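PDB 4KFT: genome packaging NTPase B204 from Sulfolobus turreted icosahedral virus 2, which probably hydrolyses ATP, as a P-loop NTPase, to power the packaging of the viral genome into the capsid. Local coordinates for residues A87-S92 and R127-G132; K181-Y186 and I198-P203. All coordinates share one frame; numbering follows the deposited sequence.

Interaction 1. Residues A87-S92 and R127-G132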
ATOM      1  N   ALA A  87     -14.387 -10.292   1.881  1.00 25.59           N
ATOM      2  CA  ALA A  87     -13.807 -11.130   2.915  1.00 26.50           C
ATOM      3  C   ALA A  87     -13.036 -10.297   3.931  1.00 26.00           C
ATOM      4  O   ALA A  87     -13.092 -10.572   5.123  1.00 25.79           O
ATOM      5  CB  ALA A  87     -12.933 -12.204   2.307  1.00 22.97           C
ATOM      6  N   SER A  88     -12.338  -9.265   3.460  1.00 26.74           N
ATOM      7  CA  SER A  88     -11.564  -8.391   4.346  1.00 26.21           C
ATOM      8  C   SER A  88     -12.458  -7.616   5.315  1.00 26.61           C
ATOM      9  O   SER A  88     -12.124  -7.483   6.494  1.00 23.93           O
ATOM     10  CB  SER A  88     -10.707  -7.404   3.541  1.00 26.93           C
ATOM     11  OG  SER A  88      -9.823  -8.069   2.664  1.00 25.54           O
ATOM     12  N   LYS A  89     -13.569  -7.078   4.802  1.00 25.23           N
ATOM     13  CA  LYS A  89     -14.598  -6.437   5.631  1.00 23.44           C
ATOM     14  C   LYS A  89     -15.102  -7.355   6.751  1.00 24.78           C
ATOM     15  O   LYS A  89     -15.233  -6.923   7.890  1.00 25.49           O
ATOM     16  CB  LYS A  89     -15.776  -5.982   4.759  1.00 22.95           C
ATOM     17  CG  LYS A  89     -15.655  -4.549   4.255  1.00 23.87           C
ATOM     18  CD  LYS A  89     -16.332  -4.366   2.911  1.00 29.84           C
ATOM     19  CE  LYS A  89     -17.762  -3.903   3.054  1.00 33.04           C
ATOM     20  NZ  LYS A  89     -18.338  -3.639   1.718  1.00 31.21           N
ATOM     21  N   LEU A  90     -15.396  -8.617   6.425  1.00 24.13           N
ATOM     22  CA  LEU A  90     -15.782  -9.608   7.450  1.00 28.50           C
ATOM     23  C   LEU A  90     -14.635  -9.904   8.443  1.00 24.84           C
ATOM     24  O   LEU A  90     -14.861  -9.986   9.641  1.00 22.42           O
ATOM     25  CB  LEU A  90     -16.312 -10.896   6.805  1.00 24.72           C
ATOM     26  CG  LEU A  90     -17.646 -10.761   6.064  1.00 29.22           C
ATOM     27  CD1 LEU A  90     -18.040 -12.033   5.292  1.00 26.70           C
ATOM     28  CD2 LEU A  90     -18.740 -10.362   7.033  1.00 26.79           C
ATOM     29  N   HIS A  91     -13.409 -10.012   7.936  1.00 26.44           N
ATOM     30  CA  HIS A  91     -12.198 -10.096   8.765  1.00 24.17           C
ATOM     31  C   HIS A  91     -12.101  -8.947   9.768  1.00 28.09           C
ATOM     32  O   HIS A  91     -11.870  -9.152  10.968  1.00 27.80           O
ATOM     33  CB  HIS A  91     -10.956 -10.084   7.868  1.00 23.86           C
ATOM     34  CG  HIS A  91      -9.664 -10.113   8.616  1.00 25.55           C
ATOM     35  ND1 HIS A  91      -8.841 -11.218   8.625  1.00 21.83           N
ATOM     36  CD2 HIS A  91      -9.043  -9.176   9.373  1.00 25.31           C
ATOM     37  CE1 HIS A  91      -7.773 -10.962   9.358  1.00 25.11           C
ATOM     38  NE2 HIS A  91      -7.872  -9.731   9.823  1.00 28.39           N
ATOM     39  N   SER A  92     -12.275  -7.728   9.269  1.00 30.28           N
ATOM     40  CA  SER A  92     -12.197  -6.543  10.109  1.00 29.31           C
ATOM     41  C   SER A  92     -13.264  -6.537  11.205  1.00 30.99           C
ATOM     42  O   SER A  92     -13.015  -6.063  12.313  1.00 31.17           O
ATOM     43  CB  SER A  92     -12.318  -5.279   9.259  1.00 29.59           C
ATOM     44  OG  SER A  92     -12.278  -4.139  10.095  1.00 35.98           O
ATOM     45  N   ARG A 127     -12.040   3.865   6.583  1.00 22.55           N
ATOM     46  CA  ARG A 127     -12.311   3.952   8.006  1.00 31.26           C
ATOM     47  C   ARG A 127     -13.616   3.261   8.333  1.00 35.56           C
ATOM     48  O   ARG A 127     -13.708   2.508   9.303  1.00 34.66           O
ATOM     49  CB  ARG A 127     -12.368   5.414   8.445  1.00 35.23           C
ATOM     50  N   HIS A 128     -14.621   3.514   7.504  1.00 33.32           N
ATOM     51  CA  HIS A 128     -15.942   2.939   7.695  1.00 32.82           C
ATOM     52  C   HIS A 128     -15.924   1.410   7.551  1.00 36.92           C
ATOM     53  O   HIS A 128     -16.661   0.709   8.237  1.00 38.61           O
ATOM     54  CB  HIS A 128     -16.928   3.565   6.700  1.00 34.63           C
ATOM     55  CG  HIS A 128     -18.327   3.060   6.845  1.00 45.17           C
ATOM     56  ND1 HIS A 128     -19.293   3.737   7.560  1.00 46.80           N
ATOM     57  CD2 HIS A 128     -18.918   1.929   6.389  1.00 39.53           C
ATOM     58  CE1 HIS A 128     -20.421   3.050   7.528  1.00 49.12           C
ATOM     59  NE2 HIS A 128     -20.220   1.949   6.826  1.00 47.51           N
ATOM     60  N   ALA A 129     -15.071   0.899   6.662  1.00 35.01           N
ATOM     61  CA  ALA A 129     -14.961  -0.542   6.454  1.00 31.39           C
ATOM     62  C   ALA A 129     -13.950  -1.164   7.412  1.00 32.65           C
ATOM     63  O   ALA A 129     -13.772  -2.382   7.424  1.00 28.20           O
ATOM     64  CB  ALA A 129     -14.584  -0.853   5.023  1.00 27.31           C
ATOM     65  N   GLY A 130     -13.300  -0.327   8.213  1.00 27.54           N
ATOM     66  CA  GLY A 130     -12.323  -0.791   9.186  1.00 30.72           C
ATOM     67  C   GLY A 130     -11.093  -1.395   8.536  1.00 29.08           C
ATOM     68  O   GLY A 130     -10.540  -2.385   9.024  1.00 26.73           O
ATOM     69  N   LEU A 131     -10.672  -0.813   7.418  1.00 23.05           N
ATOM     70  CA  LEU A 131      -9.570  -1.367   6.649  1.00 23.46           C
ATOM     71  C   LEU A 131      -8.619  -0.281   6.191  1.00 28.30           C
ATOM     72  O   LEU A 131      -9.021   0.656   5.512  1.00 27.24           O
ATOM     73  CB  LEU A 131     -10.096  -2.122   5.427  1.00 28.24           C
ATOM     74  CG  LEU A 131     -10.732  -3.495   5.680  1.00 27.40           C
ATOM     75  CD1 LEU A 131     -11.482  -3.942   4.455  1.00 21.82           C
ATOM     76  CD2 LEU A 131      -9.644  -4.518   6.051  1.00 26.86           C
ATOM     77  N   GLY A 132      -7.361  -0.405   6.591  1.00 26.44           N
ATOM     78  CA  GLY A 132      -6.296   0.395   6.032  1.00 24.41           C
ATOM     79  C   GLY A 132      -5.806  -0.270   4.765  1.00 24.19           C
ATOM     80  O   GLY A 132      -6.156  -1.416   4.467  1.00 24.76           O
TER
HETATM   81  O   HOH W   1     -15.372  -4.265   8.390  1.00 35.65           O
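A129, G130 and L131 lie against one side of helix 80-95 at the point where helix 126-129 gives way to strand 131-137 through a Schellman motif, a clear example of how a helix C terminus can feed a strand of an alpha/beta sheet while docking on the helix that flanks it. A129 makes the first touch: its CB meets K89 CG at 3.9 Å, methyl against methylene. Beyond CG the lysine chain bends at chi3 and runs on to E121, with which NZ forms a salt bridge, so only the aliphatic root belongs to the contact. The carbonyl of A129 is joined to the helix by water: one molecule donates to K89 O and to A129 O, 2.7 Å from each, and ties together two backbone oxygens that could not bond directly.

G130 follows with positive phi, and its N bonds back to R127 O. Because it has no side chain, the hydroxyl of S92 can come close to its backbone. S92 OG donates to G130 O at 2.7 Å, meeting the carbonyl at a C=O...OG angle of 113° and from 33° out of its plane. G96 O lies within hydrogen-bonding range of the same hydroxyl, so its one proton is probably shared or alternates between the two carbonyls.

The strand then begins with L131, whose chi1 of -75° places CG beside the backbone N and brings the two methyls onto S88. W85 and T98 also touch this leucine. The hydroxyl of S88 itself turns back to L84 O within its helix. The leucine methyls straddle the serine's CB: CD1 rests on S88 CB at 3.7 Å and lies 3.8 Å from K89 N, while CD2 is 4.0 Å from S88 CB.

Interaction 2. Residues K181-Y186 and I198-P203; sequences KTLKQY and IKIHKP. With AGS (phosphothiophosphoric acid-adenylate ester), chain F; AGS (phosphothiophosphoric acid-adenylate ester), chain E.
With chi1 at -49°, Y186 holds CG close to its own backbone N, and its ring swings off to meet a nucleotide. Q185 turns differently, CG anti to the backbone N (chi1 -172°), and this lays its extended chain between the Y186 ring and a second nucleotide.

The two segments share apolar contacts and no classical hydrogen bond. L183 brings CD2 to I200 CG2, 3.8 Å away, and the leucine and isoleucine branches cross obliquely. At the other end Y186 CB packs against P203 CB at 3.8 Å, and P203 CA approaches Y186 O at 3.4 Å in a CA-H...O contact, with P203 CG close to Q185 O.

The tyrosine ring is filled on both faces. Q185 CG sits 3.3 Å above the centre of one; over the centre of the opposite face, 3.6 Å from the plane, lies C5 of the AGS of chain F, whose adenine lies over the ring, while P203 CB nears its N6 at 3.8 Å. Adenine of the chain E AGS instead packs on Q185 and donates from N6 to L183 O at 3.0 Å.

Backbone amides of K14 and of G16 to Y19, and the carbonyl O of I204, also hydrogen-bond AGS. Adenine lying over an aromatic face beside a Walker A pattern is consistent with the base pocket of a P-loop NTPase.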
ATOM      1  N   LYS A 181      15.001  12.794  -6.690  1.00 23.49           N
ATOM      2  CA  LYS A 181      16.064  12.586  -7.658  1.00 25.73           C
ATOM      3  C   LYS A 181      17.421  12.298  -7.007  1.00 25.55           C
ATOM      4  O   LYS A 181      18.348  11.873  -7.669  1.00 25.24           O
ATOM      5  CB  LYS A 181      16.194  13.820  -8.547  1.00 29.91           C
ATOM      6  CG  LYS A 181      14.935  14.199  -9.290  1.00 29.86           C
ATOM      7  CD  LYS A 181      15.084  15.581  -9.891  1.00 27.51           C
ATOM      8  CE  LYS A 181      16.185  15.630 -10.923  1.00 34.38           C
ATOM      9  NZ  LYS A 181      16.358  17.034 -11.431  1.00 41.52           N
ATOM     10  N   THR A 182      17.529  12.534  -5.711  1.00 22.49           N
ATOM     11  CA  THR A 182      18.811  12.419  -5.049  1.00 29.13           C
ATOM     12  C   THR A 182      18.862  11.348  -3.960  1.00 25.26           C
ATOM     13  O   THR A 182      19.847  11.270  -3.228  1.00 32.29           O
ATOM     14  CB  THR A 182      19.244  13.784  -4.444  1.00 31.11           C
ATOM     15  OG1 THR A 182      18.301  14.191  -3.443  1.00 32.99           O
ATOM     16  CG2 THR A 182      19.332  14.856  -5.529  1.00 25.21           C
ATOM     17  N   LEU A 183      17.820  10.531  -3.830  1.00 27.68           N
ATOM     18  CA  LEU A 183      17.830   9.492  -2.785  1.00 26.26           C
ATOM     19  C   LEU A 183      18.901   8.436  -3.060  1.00 22.98           C
ATOM     20  O   LEU A 183      19.042   7.953  -4.180  1.00 25.54           O
ATOM     21  CB  LEU A 183      16.453   8.834  -2.627  1.00 22.92           C
ATOM     22  CG  LEU A 183      15.291   9.775  -2.263  1.00 24.97           C
ATOM     23  CD1 LEU A 183      13.996   9.201  -2.715  1.00 20.44           C
ATOM     24  CD2 LEU A 183      15.233  10.051  -0.785  1.00 22.63           C
ATOM     25  N   LYS A 184      19.665   8.093  -2.035  1.00 26.03           N
ATOM     26  CA  LYS A 184      20.642   7.013  -2.141  1.00 25.47           C
ATOM     27  C   LYS A 184      19.924   5.664  -2.030  1.00 28.19           C
ATOM     28  O   LYS A 184      18.722   5.623  -1.759  1.00 25.37           O
ATOM     29  CB  LYS A 184      21.724   7.181  -1.066  1.00 28.30           C
ATOM     30  CG  LYS A 184      22.485   8.508  -1.212  1.00 31.82           C
ATOM     31  CD  LYS A 184      23.635   8.654  -0.213  1.00 41.92           C
ATOM     32  CE  LYS A 184      24.455   9.905  -0.499  1.00 46.77           C
ATOM     33  NZ  LYS A 184      25.591  10.078   0.448  1.00 56.11           N
ATOM     34  N   GLN A 185      20.640   4.569  -2.276  1.00 28.86           N
ATOM     35  CA  GLN A 185      20.023   3.247  -2.224  1.00 28.62           C
ATOM     36  C   GLN A 185      19.313   2.999  -0.894  1.00 26.27           C
ATOM     37  O   GLN A 185      19.863   3.278   0.177  1.00 24.25           O
ATOM     38  CB  GLN A 185      21.051   2.153  -2.485  1.00 27.57           C
ATOM     39  CG  GLN A 185      20.434   0.769  -2.640  1.00 27.39           C
ATOM     40  CD  GLN A 185      21.436  -0.274  -3.102  1.00 27.46           C
ATOM     41  OE1 GLN A 185      22.501  -0.423  -2.512  1.00 31.93           O
ATOM     42  NE2 GLN A 185      21.102  -0.994  -4.168  1.00 27.78           N
ATOM     43  N   TYR A 186      18.068   2.527  -0.995  1.00 24.78           N
ATOM     44  CA  TYR A 186      17.224   2.159   0.152  1.00 20.43           C
ATOM     45  C   TYR A 186      16.792   3.336   0.997  1.00 22.80           C
ATOM     46  O   TYR A 186      16.073   3.141   1.975  1.00 21.88           O
ATOM     47  CB  TYR A 186      17.896   1.108   1.055  1.00 24.46           C
ATOM     48  CG  TYR A 186      18.442  -0.079   0.305  1.00 25.77           C
ATOM     49  CD1 TYR A 186      17.731  -0.645  -0.749  1.00 23.90           C
ATOM     50  CD2 TYR A 186      19.672  -0.627   0.640  1.00 27.35           C
ATOM     51  CE1 TYR A 186      18.222  -1.723  -1.443  1.00 26.72           C
ATOM     52  CE2 TYR A 186      20.177  -1.707  -0.051  1.00 27.04           C
ATOM     53  CZ  TYR A 186      19.455  -2.255  -1.087  1.00 27.22           C
ATOM     54  OH  TYR A 186      19.970  -3.334  -1.772  1.00 28.37           O
ATOM     55  N   ILE A 198       7.429  16.673   4.232  1.00 39.52           N
ATOM     56  CA  ILE A 198       8.340  15.728   3.600  1.00 37.07           C
ATOM     57  C   ILE A 198       9.479  15.335   4.544  1.00 35.47           C
ATOM     58  O   ILE A 198      10.202  16.203   5.029  1.00 47.16           O
ATOM     59  CB  ILE A 198       8.997  16.355   2.366  1.00 40.83           C
ATOM     60  CG1 ILE A 198       7.949  16.723   1.315  1.00 32.51           C
ATOM     61  CG2 ILE A 198      10.067  15.433   1.794  1.00 35.93           C
ATOM     62  CD1 ILE A 198       8.559  17.246   0.037  1.00 30.53           C
ATOM     63  N   LYS A 199       9.644  14.040   4.803  1.00 35.69           N
ATOM     64  CA  LYS A 199      10.819  13.543   5.517  1.00 38.15           C
ATOM     65  C   LYS A 199      11.680  12.733   4.556  1.00 40.92           C
ATOM     66  O   LYS A 199      11.158  12.041   3.687  1.00 32.95           O
ATOM     67  CB  LYS A 199      10.441  12.615   6.675  1.00 39.03           C
ATOM     68  CG  LYS A 199       9.865  13.245   7.936  1.00 53.32           C
ATOM     69  CD  LYS A 199       9.857  12.189   9.065  1.00 58.33           C
ATOM     70  CE  LYS A 199       8.640  12.281   9.989  1.00 61.94           C
ATOM     71  NZ  LYS A 199       8.793  13.289  11.075  1.00 67.66           N
ATOM     72  N   ILE A 200      12.997  12.806   4.717  1.00 39.92           N
ATOM     73  CA  ILE A 200      13.880  11.890   4.013  1.00 33.65           C
ATOM     74  C   ILE A 200      14.373  10.847   5.005  1.00 35.26           C
ATOM     75  O   ILE A 200      15.157  11.162   5.894  1.00 36.62           O
ATOM     76  CB  ILE A 200      15.085  12.602   3.386  1.00 28.51           C
ATOM     77  CG1 ILE A 200      14.631  13.752   2.486  1.00 40.39           C
ATOM     78  CG2 ILE A 200      15.954  11.607   2.619  1.00 28.29           C
ATOM     79  CD1 ILE A 200      13.906  13.330   1.223  1.00 35.38           C
ATOM     80  N   HIS A 201      13.916   9.608   4.854  1.00 29.42           N
ATOM     81  CA  HIS A 201      14.226   8.553   5.814  1.00 26.41           C
ATOM     82  C   HIS A 201      15.469   7.771   5.354  1.00 30.52           C
ATOM     83  O   HIS A 201      15.607   7.439   4.166  1.00 27.69           O
ATOM     84  CB  HIS A 201      13.011   7.621   5.943  1.00 28.16           C
ATOM     85  CG  HIS A 201      12.968   6.816   7.208  1.00 27.81           C
ATOM     86  ND1 HIS A 201      13.904   5.845   7.516  1.00 29.40           N
ATOM     87  CD2 HIS A 201      12.076   6.812   8.232  1.00 24.51           C
ATOM     88  CE1 HIS A 201      13.602   5.298   8.680  1.00 30.90           C
ATOM     89  NE2 HIS A 201      12.496   5.865   9.135  1.00 34.83           N
ATOM     90  N   LYS A 202      16.372   7.479   6.289  1.00 26.93           N
ATOM     91  CA  LYS A 202      17.505   6.579   6.027  1.00 26.22           C
ATOM     92  C   LYS A 202      16.983   5.163   5.814  1.00 28.45           C
ATOM     93  O   LYS A 202      15.825   4.875   6.145  1.00 28.89           O
ATOM     94  CB  LYS A 202      18.476   6.578   7.217  1.00 25.64           C
ATOM     95  CG  LYS A 202      18.927   7.952   7.651  1.00 26.40           C
ATOM     96  CD  LYS A 202      19.616   8.715   6.518  1.00 26.67           C
ATOM     97  CE  LYS A 202      20.430   9.913   7.068  1.00 28.08           C
ATOM     98  NZ  LYS A 202      21.177  10.602   5.982  1.00 29.53           N
ATOM     99  N   PRO A 203      17.831   4.269   5.277  1.00 25.84           N
ATOM    100  CA  PRO A 203      17.403   2.875   5.129  1.00 25.13           C
ATOM    101  C   PRO A 203      16.964   2.254   6.434  1.00 26.37           C
ATOM    102  O   PRO A 203      17.552   2.520   7.485  1.00 26.12           O
ATOM    103  CB  PRO A 203      18.671   2.164   4.645  1.00 23.71           C
ATOM    104  CG  PRO A 203      19.443   3.210   3.954  1.00 26.66           C
ATOM    105  CD  PRO A 203      19.155   4.504   4.677  1.00 27.61           C
TER
HETATM  106  PB  AGS F 302      11.326  -4.393  -4.171  1.00 27.08           P
HETATM  107  O1B AGS F 302      11.088  -2.856  -4.175  1.00 24.57           O
HETATM  108  O2B AGS F 302      11.480  -4.892  -5.616  1.00 26.98           O
HETATM  109  O3B AGS F 302      10.127  -5.099  -3.510  1.00 19.22           O
HETATM  110  PA  AGS F 302      12.983  -5.660  -2.260  1.00 22.85           P
HETATM  111  O1A AGS F 302      12.148  -5.356  -0.990  1.00 27.18           O
HETATM  112  O2A AGS F 302      12.725  -7.120  -2.694  1.00 27.97           O
HETATM  113  O3A AGS F 302      12.697  -4.661  -3.432  1.00 24.69           O
HETATM  114  O5' AGS F 302      14.478  -5.544  -1.862  1.00 32.11           O
HETATM  115  C5' AGS F 302      15.496  -5.796  -2.758  1.00 27.84           C
HETATM  116  C4' AGS F 302      16.832  -6.173  -2.211  1.00 33.99           C
HETATM  117  O4' AGS F 302      17.467  -5.130  -1.548  1.00 28.75           O
HETATM  118  C3' AGS F 302      16.727  -7.297  -1.217  1.00 37.43           C
HETATM  119  O3' AGS F 302      17.860  -8.075  -1.315  1.00 43.11           O
HETATM  120  C2' AGS F 302      16.722  -6.656   0.036  1.00 32.29           C
HETATM  121  O2' AGS F 302      17.308  -7.499   0.958  1.00 39.28           O
HETATM  122  C1' AGS F 302      17.544  -5.421  -0.163  1.00 28.00           C
HETATM  123  N9  AGS F 302      17.071  -4.321   0.596  1.00 27.31           N
HETATM  124  C8  AGS F 302      16.001  -3.526   0.485  1.00 24.93           C
HETATM  125  N7  AGS F 302      16.051  -2.656   1.509  1.00 23.48           N
HETATM  126  C5  AGS F 302      17.148  -2.896   2.256  1.00 25.76           C
HETATM  127  C6  AGS F 302      17.675  -2.300   3.400  1.00 26.84           C
HETATM  128  N6  AGS F 302      17.061  -1.189   4.047  1.00 24.67           N
HETATM  129  N1  AGS F 302      18.813  -2.806   3.907  1.00 36.00           N
HETATM  130  C2  AGS F 302      19.434  -3.850   3.335  1.00 28.03           C
HETATM  131  N3  AGS F 302      18.931  -4.424   2.238  1.00 29.80           N
HETATM  132  C4  AGS F 302      17.805  -3.968   1.668  1.00 26.86           C
HETATM  133  PA  AGS E 301      28.124   7.981  -4.585  1.00 98.28           P
HETATM  134  O1A AGS E 301      29.255   7.848  -3.515  1.00 83.25           O
HETATM  135  O2A AGS E 301      28.739   8.337  -5.970  1.00 79.06           O
HETATM  136  O3A AGS E 301      27.080   9.062  -4.166  1.00 77.55           O
HETATM  137  O5' AGS E 301      27.379   6.620  -4.722  1.00 73.87           O
HETATM  138  C5' AGS E 301      27.624   5.847  -5.829  1.00 57.93           C
HETATM  139  C4' AGS E 301      27.072   4.475  -5.917  1.00 58.07           C
HETATM  140  O4' AGS E 301      25.857   4.301  -5.244  1.00 51.84           O
HETATM  141  C3' AGS E 301      26.796   4.171  -7.357  1.00 56.70           C
HETATM  142  O3' AGS E 301      26.910   2.813  -7.561  1.00 52.13           O
HETATM  143  C2' AGS E 301      25.448   4.560  -7.482  1.00 52.36           C
HETATM  144  O2' AGS E 301      24.864   3.992  -8.608  1.00 53.39           O
HETATM  145  C1' AGS E 301      24.858   4.023  -6.223  1.00 47.88           C
HETATM  146  N9  AGS E 301      23.622   4.654  -5.941  1.00 45.47           N
HETATM  147  C8  AGS E 301      23.318   5.929  -5.640  1.00 43.41           C
HETATM  148  N7  AGS E 301      21.984   6.000  -5.477  1.00 39.29           N
HETATM  149  C5  AGS E 301      21.458   4.762  -5.676  1.00 42.02           C
HETATM  150  C6  AGS E 301      20.142   4.297  -5.628  1.00 34.00           C
HETATM  151  N6  AGS E 301      19.098   5.218  -5.308  1.00 28.80           N
HETATM  152  N1  AGS E 301      19.901   2.986  -5.871  1.00 32.79           N
HETATM  153  C2  AGS E 301      20.924   2.148  -6.162  1.00 33.52           C
HETATM  154  N3  AGS E 301      22.204   2.587  -6.214  1.00 35.29           N
HETATM  155  C4  AGS E 301      22.505   3.890  -5.980  1.00 39.57           C

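From the N terminus, the chain first lays down strand 6-10 and its probable P-loop, and only later closes interaction 1, where helix 80-95 meets the end of helix 126-129 after the chain has run through strand 98-102 and helix 117-124. Interaction 2 follows in series: the loop after helix 174-179 enters strand 188-192, turns back as strand 198-201 at the antiparallel edge of the sheet, and meets its own start. The two loops neither nest nor cross. The contacts lie on opposite sides of the chain's centre, with nearest atoms about 19 Å apart, yet both reach one sheet: interaction 1 ties a flanking helix to a central strand, interaction 2 the edge to the adenine pocket.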